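PDB 5JJP: nonribosomal peptide synthase from Streptomyces sp. MJ635-86F5, which adenylates an aliphatic beta-amino acid, probably using ATP, consistent with the activation step of a nonribosomal peptide synthase. Local coordinates for residues Ala47-Ala52 and Leu57-Tyr62; Thr247-Pro252 and Ala269-Val274; Ala99-Cys104 and Phe233-Ile238; Val87-Pro92 and Ala153-Lys158. All coordinates share one frame; numbering follows the deposited sequence.

Contact 1: residues Ala47-Ala52 and Leu57-Tyr62; sequences AIVEPA and LRFVSY
The methyl A47 CB sits over the centre of one face of the Y62 ring, 3.7 Å from its centroid, a CH-pi contact. Y62 OH bonds to A246 O. The R58 guanidinium has P51 O and A52 CA over one face. At its edge, in plane, lies E50 OE2, and R58 NH1 forms a salt bridge to this atom at 2.8 Å. The two flat groups are turned 83° apart, with NH1 above the carboxylate plane. A bend at chi3 (-62°) brings the R58 guanidinium back to E50. E50 OE1 accepts from A95 N. With an alanine in place of E50, R58 would probably lose its charged mate and be free to turn, and A95 N would lose this acceptor. In the antiparallel hairpin, V60 O accepts from both A47 N (2.7 Å) and I48 N (3.1 Å), a classic beta bulge. On the sheet face opposite E50 and R58, V49 CG2 touches F59 CD2 at 3.6 Å, the side chains pointing the same way. The hairpin packs between two helices and a strand: I48 and V60 rest on helix 95-107, A47 and I48 touch L65 of helix 62-77, and V49 packs on T247 and V249 of strand 247-250.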
loop_
_atom_site.group_PDB
_atom_site.type_symbol
_atom_site.label_atom_id
_atom_site.label_comp_id
_atom_site.label_asym_id
_atom_site.label_seq_id
_atom_site.Cartn_x
_atom_site.Cartn_y
_atom_site.Cartn_z
ATOM N N ALA A 47 0.918 -2.843 -17.584
ATOM C CA ALA A 47 0.509 -2.875 -16.175
ATOM C C ALA A 47 1.624 -2.342 -15.346
ATOM O O ALA A 47 1.409 -1.540 -14.446
ATOM C CB ALA A 47 0.202 -4.310 -15.763
ATOM N N ILE A 48 2.823 -2.808 -15.661
ATOM C CA ILE A 48 4.067 -2.378 -15.044
ATOM C C ILE A 48 5.095 -1.984 -16.085
ATOM O O ILE A 48 5.385 -2.736 -16.987
ATOM C CB ILE A 48 4.677 -3.498 -14.201
ATOM C CG1 ILE A 48 3.954 -3.555 -12.861
ATOM C CG2 ILE A 48 5.945 -3.098 -13.523
ATOM C CD1 ILE A 48 2.822 -4.451 -12.667
ATOM N N VAL A 49 5.761 -0.873 -15.821
ATOM C CA VAL A 49 6.897 -0.439 -16.586
ATOM C C VAL A 49 8.138 -0.484 -15.699
ATOM O O VAL A 49 8.075 -0.086 -14.548
ATOM C CB VAL A 49 6.650 1.002 -17.096
ATOM C CG1 VAL A 49 7.870 1.539 -17.784
ATOM C CG2 VAL A 49 5.469 1.014 -18.053
ATOM N N GLU A 50 9.256 -0.966 -16.239
ATOM C CA GLU A 50 10.525 -0.949 -15.512
ATOM C C GLU A 50 11.686 -0.759 -16.489
ATOM O O GLU A 50 11.536 -1.044 -17.675
ATOM C CB GLU A 50 10.673 -2.219 -14.628
ATOM C CG GLU A 50 10.678 -3.524 -15.403
ATOM C CD GLU A 50 10.521 -4.774 -14.542
ATOM O OE1 GLU A 50 10.392 -4.686 -13.299
ATOM O OE2 GLU A 50 10.492 -5.871 -15.128
ATOM N N PRO A 51 12.853 -0.326 -16.001
ATOM C CA PRO A 51 14.062 -0.349 -16.860
ATOM C C PRO A 51 14.442 -1.726 -17.402
ATOM O O PRO A 51 14.253 -2.761 -16.719
ATOM C CB PRO A 51 15.170 0.190 -15.958
ATOM C CG PRO A 51 14.653 0.084 -14.563
ATOM C CD PRO A 51 13.153 0.148 -14.640
ATOM N N ALA A 52 14.951 -1.744 -18.634
ATOM C CA ALA A 52 15.301 -3.002 -19.327
ATOM C C ALA A 52 16.795 -3.317 -19.202
ATOM O O ALA A 52 17.573 -2.412 -18.936
ATOM C CB ALA A 52 14.910 -2.891 -20.790
ATOM N N LEU A 57 13.291 1.199 -21.561
ATOM C CA LEU A 57 12.204 0.683 -20.722
ATOM C C LEU A 57 11.584 -0.597 -21.242
ATOM O O LEU A 57 11.548 -0.827 -22.452
ATOM C CB LEU A 57 11.101 1.717 -20.524
ATOM C CG LEU A 57 11.544 2.997 -19.829
ATOM C CD1 LEU A 57 10.390 3.979 -19.849
ATOM C CD2 LEU A 57 12.041 2.779 -18.397
ATOM N N ARG A 58 11.096 -1.415 -20.298
ATOM C CA ARG A 58 10.419 -2.680 -20.564
ATOM C C ARG A 58 9.004 -2.518 -20.055
ATOM O O ARG A 58 8.786 -1.783 -19.116
ATOM C CB ARG A 58 11.093 -3.819 -19.789
ATOM C CG ARG A 58 10.406 -5.191 -19.867
ATOM C CD ARG A 58 10.917 -6.115 -18.770
ATOM N NE ARG A 58 12.353 -6.373 -18.924
ATOM C CZ ARG A 58 13.203 -6.550 -17.910
ATOM N NH1 ARG A 58 12.785 -6.479 -16.649
ATOM N NH2 ARG A 58 14.498 -6.773 -18.158
ATOM N N PHE A 59 8.030 -3.179 -20.679
ATOM C CA PHE A 59 6.612 -3.095 -20.270
ATOM C C PHE A 59 6.164 -4.521 -19.950
ATOM O O PHE A 59 6.505 -5.450 -20.666
ATOM C CB PHE A 59 5.724 -2.450 -21.402
ATOM C CG PHE A 59 6.280 -1.134 -21.971
ATOM C CD1 PHE A 59 7.272 -1.138 -22.966
ATOM C CD2 PHE A 59 5.825 0.117 -21.511
ATOM C CE1 PHE A 59 7.790 0.061 -23.476
ATOM C CE2 PHE A 59 6.339 1.316 -22.023
ATOM C CZ PHE A 59 7.317 1.284 -23.003
ATOM N N VAL A 60 5.393 -4.708 -18.891
ATOM C CA VAL A 60 4.712 -5.964 -18.703
ATOM C C VAL A 60 3.220 -5.674 -18.781
ATOM O O VAL A 60 2.700 -4.849 -18.035
ATOM C CB VAL A 60 5.110 -6.608 -17.349
ATOM C CG1 VAL A 60 4.362 -7.918 -17.172
ATOM C CG2 VAL A 60 6.615 -6.878 -17.319
ATOM N N SER A 61 2.527 -6.333 -19.691
ATOM C CA SER A 61 1.116 -6.092 -19.839
ATOM C C SER A 61 0.301 -6.752 -18.730
ATOM O O SER A 61 0.762 -7.651 -18.079
ATOM C CB SER A 61 0.605 -6.577 -21.214
ATOM O OG SER A 61 0.684 -7.976 -21.283
ATOM N N TYR A 62 -0.948 -6.297 -18.566
ATOM C CA TYR A 62 -1.882 -6.936 -17.693
ATOM C C TYR A 62 -1.902 -8.418 -17.927
ATOM O O TYR A 62 -1.823 -9.201 -16.976
ATOM C CB TYR A 62 -3.295 -6.348 -17.864
ATOM C CG TYR A 62 -3.452 -5.131 -17.007
ATOM C CD1 TYR A 62 -3.834 -5.274 -15.669
ATOM C CD2 TYR A 62 -3.086 -3.888 -17.438
ATOM C CE1 TYR A 62 -3.893 -4.194 -14.830
ATOM C CE2 TYR A 62 -3.184 -2.810 -16.611
ATOM C CZ TYR A 62 -3.601 -2.990 -15.284
ATOM O OH TYR A 62 -3.722 -1.951 -14.412
#

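Contact 2: residues Thr247-Pro252 and Ala269-Val274; sequences TAVPVP and AAITQV
I271 holds CG1 anti to its carbonyl carbon (chi1 -61°), and a further turn at chi2 (-62°) brings CD1 to V249. V249 in turn has CG2 anti to its own carbonyl carbon, beside the backbone N. The two side chains therefore meet tip to tip, with I271 CD1 3.6 Å from V249 CG2 and 3.8 Å from V249 CB. The setting is a beta-alpha-beta crossover in a mostly parallel sheet. Strand 247-250 leads through helices 253-256 and 259-268 to strand 273-276, and strand 222-225 lies between the two strands in the sheet. A Schellman motif ends helix 259-268. A270, with positive phi, is its C-prime residue, and I271 N bonds back to L266 O. This turn puts A269 and I271 together against V249. The contact is small, 98 Å² in all, and purely apolar. All three touching residues are buried. F265 also packs on V249, while L266 and A224 touch I271, so the helix and the middle strand extend the same core. A269 O is bonded to R222 NH1, which ties the end of the helix to the middle strand. The second branch of V249 has a looser neighbour: V249 CG1 lies 4.1 Å from A269 CB.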
loop_
_atom_site.group_PDB
_atom_site.type_symbol
_atom_site.label_atom_id
_atom_site.label_comp_id
_atom_site.label_asym_id
_atom_site.label_seq_id
_atom_site.Cartn_x
_atom_site.Cartn_y
_atom_site.Cartn_z
ATOM N N THR A 247 -1.168 2.205 -15.186
ATOM C CA THR A 247 0.162 1.646 -15.404
ATOM C C THR A 247 1.094 2.031 -14.244
ATOM O O THR A 247 1.293 3.224 -13.983
ATOM C CB THR A 247 0.800 2.172 -16.702
ATOM O OG1 THR A 247 -0.015 1.826 -17.840
ATOM C CG2 THR A 247 2.129 1.550 -16.903
ATOM N N ALA A 248 1.642 1.036 -13.565
ATOM C CA ALA A 248 2.440 1.289 -12.382
ATOM C C ALA A 248 3.933 1.267 -12.737
ATOM O O ALA A 248 4.392 0.402 -13.446
ATOM C CB ALA A 248 2.166 0.219 -11.340
ATOM N N VAL A 249 4.659 2.273 -12.282
ATOM C CA VAL A 249 6.076 2.433 -12.587
ATOM C C VAL A 249 6.855 2.615 -11.269
ATOM O O VAL A 249 7.078 3.733 -10.817
ATOM C CB VAL A 249 6.309 3.658 -13.480
ATOM C CG1 VAL A 249 7.722 3.615 -14.042
ATOM C CG2 VAL A 249 5.265 3.734 -14.603
ATOM N N PRO A 250 7.272 1.526 -10.657
ATOM C CA PRO A 250 8.092 1.616 -9.483
ATOM C C PRO A 250 9.357 2.352 -9.837
ATOM O O PRO A 250 9.925 2.093 -10.895
ATOM C CB PRO A 250 8.434 0.160 -9.187
ATOM C CG PRO A 250 7.334 -0.624 -9.820
ATOM C CD PRO A 250 7.035 0.127 -11.064
ATOM N N VAL A 251 9.806 3.267 -9.000
ATOM C CA VAL A 251 11.012 4.006 -9.318
ATOM C C VAL A 251 12.211 3.301 -8.629
ATOM O O VAL A 251 12.346 3.364 -7.438
ATOM C CB VAL A 251 10.897 5.454 -8.803
ATOM C CG1 VAL A 251 12.138 6.248 -9.165
ATOM C CG2 VAL A 251 9.668 6.129 -9.362
ATOM N N PRO A 252 13.065 2.638 -9.378
ATOM C CA PRO A 252 14.163 1.968 -8.713
ATOM C C PRO A 252 15.025 2.923 -7.880
ATOM O O PRO A 252 15.152 4.091 -8.232
ATOM C CB PRO A 252 14.989 1.401 -9.881
ATOM C CG PRO A 252 14.076 1.458 -11.089
ATOM C CD PRO A 252 13.226 2.654 -10.846
ATOM N N ALA A 269 9.650 7.736 -18.651
ATOM C CA ALA A 269 8.462 6.874 -18.483
ATOM C C ALA A 269 7.122 7.641 -18.596
ATOM O O ALA A 269 6.073 7.068 -18.369
ATOM C CB ALA A 269 8.533 6.155 -17.147
ATOM N N ALA A 270 7.182 8.925 -18.945
ATOM C CA ALA A 270 6.002 9.715 -19.239
ATOM C C ALA A 270 5.042 9.598 -18.051
ATOM O O ALA A 270 3.849 9.345 -18.208
ATOM C CB ALA A 270 5.340 9.243 -20.534
ATOM N N ILE A 271 5.579 9.890 -16.875
ATOM C CA ILE A 271 4.808 9.787 -15.633
ATOM C C ILE A 271 3.748 10.897 -15.479
ATOM O O ILE A 271 4.072 12.095 -15.582
ATOM C CB ILE A 271 5.769 9.829 -14.433
ATOM C CG1 ILE A 271 6.739 8.655 -14.506
ATOM C CG2 ILE A 271 5.001 9.832 -13.118
ATOM C CD1 ILE A 271 6.075 7.282 -14.434
ATOM N N THR A 272 2.486 10.506 -15.261
ATOM C CA THR A 272 1.409 11.478 -15.005
ATOM C C THR A 272 1.147 11.708 -13.531
ATOM O O THR A 272 0.626 12.747 -13.158
ATOM C CB THR A 272 0.095 11.063 -15.644
ATOM O OG1 THR A 272 -0.346 9.820 -15.091
ATOM C CG2 THR A 272 0.275 10.907 -17.182
ATOM N N GLN A 273 1.513 10.759 -12.677
ATOM C CA GLN A 273 1.242 10.930 -11.247
ATOM C C GLN A 273 2.388 10.401 -10.423
ATOM O O GLN A 273 2.932 9.340 -10.718
ATOM C CB GLN A 273 -0.051 10.220 -10.882
ATOM C CG GLN A 273 -0.464 10.398 -9.419
ATOM C CD GLN A 273 -1.821 9.807 -9.136
ATOM O OE1 GLN A 273 -1.919 8.707 -8.632
ATOM N NE2 GLN A 273 -2.873 10.510 -9.535
ATOM N N VAL A 274 2.819 11.189 -9.454
ATOM C CA VAL A 274 3.895 10.777 -8.604
ATOM C C VAL A 274 3.367 10.539 -7.187
ATOM O O VAL A 274 2.629 11.357 -6.646
ATOM C CB VAL A 274 5.018 11.776 -8.540
ATOM C CG1 VAL A 274 6.005 11.357 -7.448
ATOM C CG2 VAL A 274 5.742 11.849 -9.850
#

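Contact 3: residues Ala99-Cys104 and Phe233-Ile238; sequences AAFLAC and FCLGGI
The bond from A103 N to A99 O, 2.8 Å long, belongs to the helix that carries F101 toward L235 and I238. On the facing helix, I238 N bonds to C234 O at 3.0 Å. The contact between the helices is apolar and buries 122 Å². F101 spans the distance between the helices; F101 CA and L235 CA are 9.2 Å apart. Its CG lies between the backbone N and the carbonyl carbon (chi1 79°), a position seldom used by aromatic residues in helices, and the ring extends to the other helix. L235 CD1 sits over one face of the F101 ring, offset toward the rim, 4.1 Å from its centroid. This is a CH-pi contact, and L235 CD1 is 3.9 Å from F101 CZ. I238 comes from another direction: I238 CG2 is at the edge of the F101 ring, 4.3 Å from F101 CZ. F229 also touches F101, and the F105 ring meets it with the planes at about 65°. Helix 95-107 follows a strand of one sheet and helix 232-243 a strand of another. Their packing is consistent with the inner helical layer of the five-layered alpha-beta-alpha-beta-alpha sandwich.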
loop_
_atom_site.group_PDB
_atom_site.type_symbol
_atom_site.label_atom_id
_atom_site.label_comp_id
_atom_site.label_asym_id
_atom_site.label_seq_id
_atom_site.Cartn_x
_atom_site.Cartn_y
_atom_site.Cartn_z
ATOM N N ALA A 99 4.051 -9.962 -9.585
ATOM C CA ALA A 99 3.523 -11.302 -9.889
ATOM C C ALA A 99 3.613 -12.215 -8.630
ATOM O O ALA A 99 2.676 -12.931 -8.305
ATOM C CB ALA A 99 4.268 -11.927 -11.032
ATOM N N ALA A 100 4.739 -12.171 -7.938
ATOM C CA ALA A 100 4.918 -12.973 -6.684
ATOM C C ALA A 100 3.905 -12.667 -5.602
ATOM O O ALA A 100 3.317 -13.620 -4.997
ATOM C CB ALA A 100 6.277 -12.764 -6.113
ATOM N N PHE A 101 3.616 -11.375 -5.384
ATOM C CA PHE A 101 2.659 -11.063 -4.319
ATOM C C PHE A 101 1.241 -11.385 -4.733
ATOM O O PHE A 101 0.465 -11.888 -3.920
ATOM C CB PHE A 101 2.885 -9.698 -3.651
ATOM C CG PHE A 101 2.377 -8.497 -4.398
ATOM C CD1 PHE A 101 3.247 -7.444 -4.663
ATOM C CD2 PHE A 101 1.028 -8.324 -4.649
ATOM C CE1 PHE A 101 2.813 -6.319 -5.306
ATOM C CE2 PHE A 101 0.571 -7.177 -5.239
ATOM C CZ PHE A 101 1.468 -6.171 -5.568
ATOM N N LEU A 102 0.949 -11.241 -6.025
ATOM C CA LEU A 102 -0.297 -11.704 -6.549
ATOM C C LEU A 102 -0.436 -13.242 -6.412
ATOM O O LEU A 102 -1.546 -13.769 -6.157
ATOM C CB LEU A 102 -0.477 -11.259 -8.018
ATOM C CG LEU A 102 -0.695 -9.785 -8.265
ATOM C CD1 LEU A 102 -0.740 -9.495 -9.770
ATOM C CD2 LEU A 102 -1.974 -9.305 -7.616
ATOM N N ALA A 103 0.639 -13.963 -6.669
ATOM C CA ALA A 103 0.569 -15.400 -6.532
ATOM C C ALA A 103 0.268 -15.740 -5.053
ATOM O O ALA A 103 -0.623 -16.528 -4.772
ATOM C CB ALA A 103 1.866 -16.048 -6.973
ATOM N N CYS A 104 0.960 -15.090 -4.120
ATOM C CA CYS A 104 0.683 -15.321 -2.696
ATOM C C CYS A 104 -0.783 -15.032 -2.337
ATOM O O CYS A 104 -1.395 -15.810 -1.600
ATOM C CB CYS A 104 1.596 -14.481 -1.805
ATOM S SG CYS A 104 3.359 -14.944 -1.901
ATOM N N PHE A 233 3.093 1.820 1.667
ATOM C CA PHE A 233 2.695 2.740 0.602
ATOM C C PHE A 233 3.084 2.245 -0.804
ATOM O O PHE A 233 2.434 2.600 -1.774
ATOM C CB PHE A 233 3.319 4.132 0.905
ATOM C CG PHE A 233 2.758 5.274 0.086
ATOM C CD1 PHE A 233 1.454 5.243 -0.422
ATOM C CD2 PHE A 233 3.555 6.431 -0.144
ATOM C CE1 PHE A 233 0.974 6.300 -1.171
ATOM C CE2 PHE A 233 3.067 7.502 -0.878
ATOM C CZ PHE A 233 1.775 7.433 -1.391
ATOM N N CYS A 234 4.122 1.412 -0.906
ATOM C CA CYS A 234 4.525 0.869 -2.168
ATOM C C CYS A 234 3.488 -0.102 -2.686
ATOM O O CYS A 234 2.976 0.062 -3.795
ATOM C CB CYS A 234 5.878 0.171 -2.075
ATOM S SG CYS A 234 6.393 -0.685 -3.574
ATOM N N LEU A 235 3.222 -1.133 -1.915
ATOM C CA LEU A 235 2.202 -2.088 -2.233
ATOM C C LEU A 235 0.827 -1.413 -2.493
ATOM O O LEU A 235 0.146 -1.722 -3.473
ATOM C CB LEU A 235 2.103 -3.125 -1.098
ATOM C CG LEU A 235 0.780 -3.845 -0.922
ATOM C CD1 LEU A 235 0.542 -4.786 -2.096
ATOM C CD2 LEU A 235 0.781 -4.608 0.404
ATOM N N GLY A 236 0.445 -0.507 -1.614
ATOM C CA GLY A 236 -0.788 0.257 -1.793
ATOM C C GLY A 236 -0.875 1.000 -3.142
ATOM O O GLY A 236 -1.936 1.016 -3.775
ATOM N N GLY A 237 0.223 1.650 -3.526
ATOM C CA GLY A 237 0.272 2.484 -4.700
ATOM C C GLY A 237 0.195 1.640 -5.921
ATOM O O GLY A 237 -0.520 1.958 -6.882
ATOM N N ILE A 238 0.882 0.518 -5.885
ATOM C CA ILE A 238 0.891 -0.367 -7.015
ATOM C C ILE A 238 -0.463 -0.975 -7.135
ATOM O O ILE A 238 -1.027 -1.038 -8.254
ATOM C CB ILE A 238 1.936 -1.455 -6.871
ATOM C CG1 ILE A 238 3.341 -0.852 -7.001
ATOM C CG2 ILE A 238 1.754 -2.538 -7.926
ATOM C CD1 ILE A 238 4.437 -1.877 -6.780
#

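Contact 4: residues Val87-Pro92 and Ala153-Lys158; sequences VVLESP and ARFGPK
L89 and S91 both touch the ring of F155, across a parallel part of a mixed beta sheet of the alpha/beta fold. Strands 87-90 and 151-156 are not direct neighbours here. Strand 134-138 runs between them, and its L136 packs on both L89 and F155. The contact is therefore made by side chains that reach over the middle strand.

The apolar part comes first. L89 CD1 lies 3.6 Å from F155 CE1, and the two side chains cross at about a right angle. F155 has its CG between the backbone N and the carbonyl carbon (chi1 64°), which turns the ring toward strand 87-90. Helix 95-107 packs on the same group: A100 and F101 touch L89, A97 touches S91, and D96 touches F155. All three touching residues are buried, and the shared area is 116 Å².

The polar part is local. S91 OG donates to P92 O at 2.6 Å, with the donor tilted 16° from the carbonyl plane. This bond fixes the hydroxyl just past the strand end. A glycine in place of S91 would probably leave P92 O without this donor and open a gap at the edge of the F155 ring. E90 OE2 forms a salt bridge with R143 NE.

S91 CB meets the F155 ring at its edge, near the ring plane. S91 CB is 3.7 Å and S91 OG 3.8 Å from F155 CZ.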
loop_
_atom_site.group_PDB
_atom_site.type_symbol
_atom_site.label_atom_id
_atom_site.label_comp_id
_atom_site.label_asym_id
_atom_site.label_seq_id
_atom_site.Cartn_x
_atom_site.Cartn_y
_atom_site.Cartn_z
ATOM N N VAL A 87 4.824 -15.986 4.268
ATOM C CA VAL A 87 5.929 -15.954 3.356
ATOM C C VAL A 87 6.616 -14.585 3.488
ATOM O O VAL A 87 5.959 -13.566 3.418
ATOM C CB VAL A 87 5.374 -16.090 1.949
ATOM C CG1 VAL A 87 6.491 -15.898 0.911
ATOM C CG2 VAL A 87 4.716 -17.434 1.804
ATOM N N VAL A 88 7.918 -14.549 3.732
ATOM C CA VAL A 88 8.675 -13.296 3.653
ATOM C C VAL A 88 9.026 -13.120 2.194
ATOM O O VAL A 88 9.688 -13.973 1.625
ATOM C CB VAL A 88 9.965 -13.323 4.472
ATOM C CG1 VAL A 88 10.687 -12.006 4.375
ATOM C CG2 VAL A 88 9.646 -13.603 5.920
ATOM N N LEU A 89 8.568 -12.033 1.597
ATOM C CA LEU A 89 8.825 -11.745 0.205
ATOM C C LEU A 89 9.829 -10.552 0.089
ATOM O O LEU A 89 9.497 -9.405 0.396
ATOM C CB LEU A 89 7.502 -11.430 -0.477
ATOM C CG LEU A 89 7.501 -11.110 -1.943
ATOM C CD1 LEU A 89 8.127 -12.251 -2.710
ATOM C CD2 LEU A 89 6.103 -10.868 -2.435
ATOM N N GLU A 90 11.062 -10.866 -0.294
ATOM C CA GLU A 90 12.139 -9.872 -0.289
ATOM C C GLU A 90 12.619 -9.531 -1.692
ATOM O O GLU A 90 13.183 -10.380 -2.378
ATOM C CB GLU A 90 13.308 -10.367 0.534
ATOM C CG GLU A 90 14.479 -9.401 0.617
ATOM C CD GLU A 90 15.406 -9.754 1.796
ATOM O OE1 GLU A 90 14.949 -9.656 2.975
ATOM O OE2 GLU A 90 16.603 -10.111 1.553
ATOM N N SER A 91 12.377 -8.304 -2.092
ATOM C CA SER A 91 12.727 -7.876 -3.421
ATOM C C SER A 91 12.518 -6.395 -3.571
ATOM O O SER A 91 11.647 -5.809 -2.919
ATOM C CB SER A 91 11.886 -8.639 -4.468
ATOM O OG SER A 91 11.973 -8.095 -5.782
ATOM N N PRO A 92 13.353 -5.751 -4.412
ATOM C CA PRO A 92 12.895 -4.442 -4.805
ATOM C C PRO A 92 11.575 -4.589 -5.573
ATOM O O PRO A 92 11.291 -5.639 -6.107
ATOM C CB PRO A 92 14.033 -3.905 -5.679
ATOM C CG PRO A 92 14.720 -5.123 -6.188
ATOM C CD PRO A 92 14.570 -6.155 -5.133
ATOM N N ALA A 153 13.400 -19.879 -1.481
ATOM C CA ALA A 153 13.123 -19.960 -2.922
ATOM C C ALA A 153 13.373 -18.642 -3.582
ATOM O O ALA A 153 13.414 -17.617 -2.912
ATOM C CB ALA A 153 11.681 -20.380 -3.158
ATOM N N ARG A 154 13.571 -18.688 -4.889
ATOM C CA ARG A 154 13.799 -17.491 -5.662
ATOM C C ARG A 154 12.784 -17.437 -6.716
ATOM O O ARG A 154 12.357 -18.487 -7.240
ATOM C CB ARG A 154 15.150 -17.508 -6.321
ATOM C CG ARG A 154 16.293 -17.375 -5.357
ATOM C CD ARG A 154 17.573 -17.974 -5.914
ATOM N NE ARG A 154 18.602 -17.962 -4.863
ATOM C CZ ARG A 154 19.248 -16.872 -4.505
ATOM N NH1 ARG A 154 18.959 -15.709 -5.083
ATOM N NH2 ARG A 154 20.140 -16.930 -3.541
ATOM N N PHE A 155 12.414 -16.218 -7.094
ATOM C CA PHE A 155 11.539 -16.040 -8.261
ATOM C C PHE A 155 12.239 -15.147 -9.259
ATOM O O PHE A 155 12.958 -14.231 -8.880
ATOM C CB PHE A 155 10.178 -15.467 -7.845
ATOM C CG PHE A 155 10.257 -14.109 -7.263
ATOM C CD1 PHE A 155 10.441 -13.929 -5.932
ATOM C CD2 PHE A 155 10.146 -12.999 -8.073
ATOM C CE1 PHE A 155 10.551 -12.658 -5.386
ATOM C CE2 PHE A 155 10.304 -11.717 -7.539
ATOM C CZ PHE A 155 10.506 -11.552 -6.190
ATOM N N GLY A 156 12.050 -15.414 -10.534
ATOM C CA GLY A 156 12.628 -14.544 -11.598
ATOM C C GLY A 156 11.935 -14.833 -12.917
ATOM O O GLY A 156 10.870 -15.474 -12.928
ATOM N N PRO A 157 12.549 -14.431 -14.027
ATOM C CA PRO A 157 11.867 -14.525 -15.347
ATOM C C PRO A 157 11.457 -15.947 -15.713
ATOM O O PRO A 157 10.360 -16.135 -16.257
ATOM C CB PRO A 157 12.936 -14.031 -16.351
ATOM C CG PRO A 157 13.975 -13.317 -15.529
ATOM C CD PRO A 157 13.898 -13.858 -14.123
ATOM N N LYS A 158 12.293 -16.930 -15.372
ATOM C CA LYS A 158 12.009 -18.320 -15.684
ATOM C C LYS A 158 11.006 -19.027 -14.747
ATOM O O LYS A 158 10.441 -20.052 -15.126
ATOM C CB LYS A 158 13.306 -19.131 -15.726
ATOM C CG LYS A 158 14.049 -19.293 -14.392
ATOM C CD LYS A 158 13.353 -20.144 -13.312
ATOM C CE LYS A 158 12.666 -21.443 -13.764
ATOM N NZ LYS A 158 13.550 -22.645 -13.788
#

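Overall arrangement
All four contacts belong to the AMP-binding region of the enzyme. Along the chain contact 1 closes first, contacts 3 and 4 then interleave, and contact 2 comes last. Contacts 1 and 2 have centres about 10 Å apart and touch: A47 O to A248 N and V49 N to A248 O are probable hydrogen bonds, so the hairpin adjoins the edge of the six-stranded sheet. Contacts 3 and 4, with centres about 12 Å apart, pack directly where strand 87-90 leads into helix 95-107. Contacts 2 and 4, with centres about 22 Å apart, lie in different sheets. Contact 3 joins helices associated with those two sheets, so together the contacts link successive layers of the sandwich.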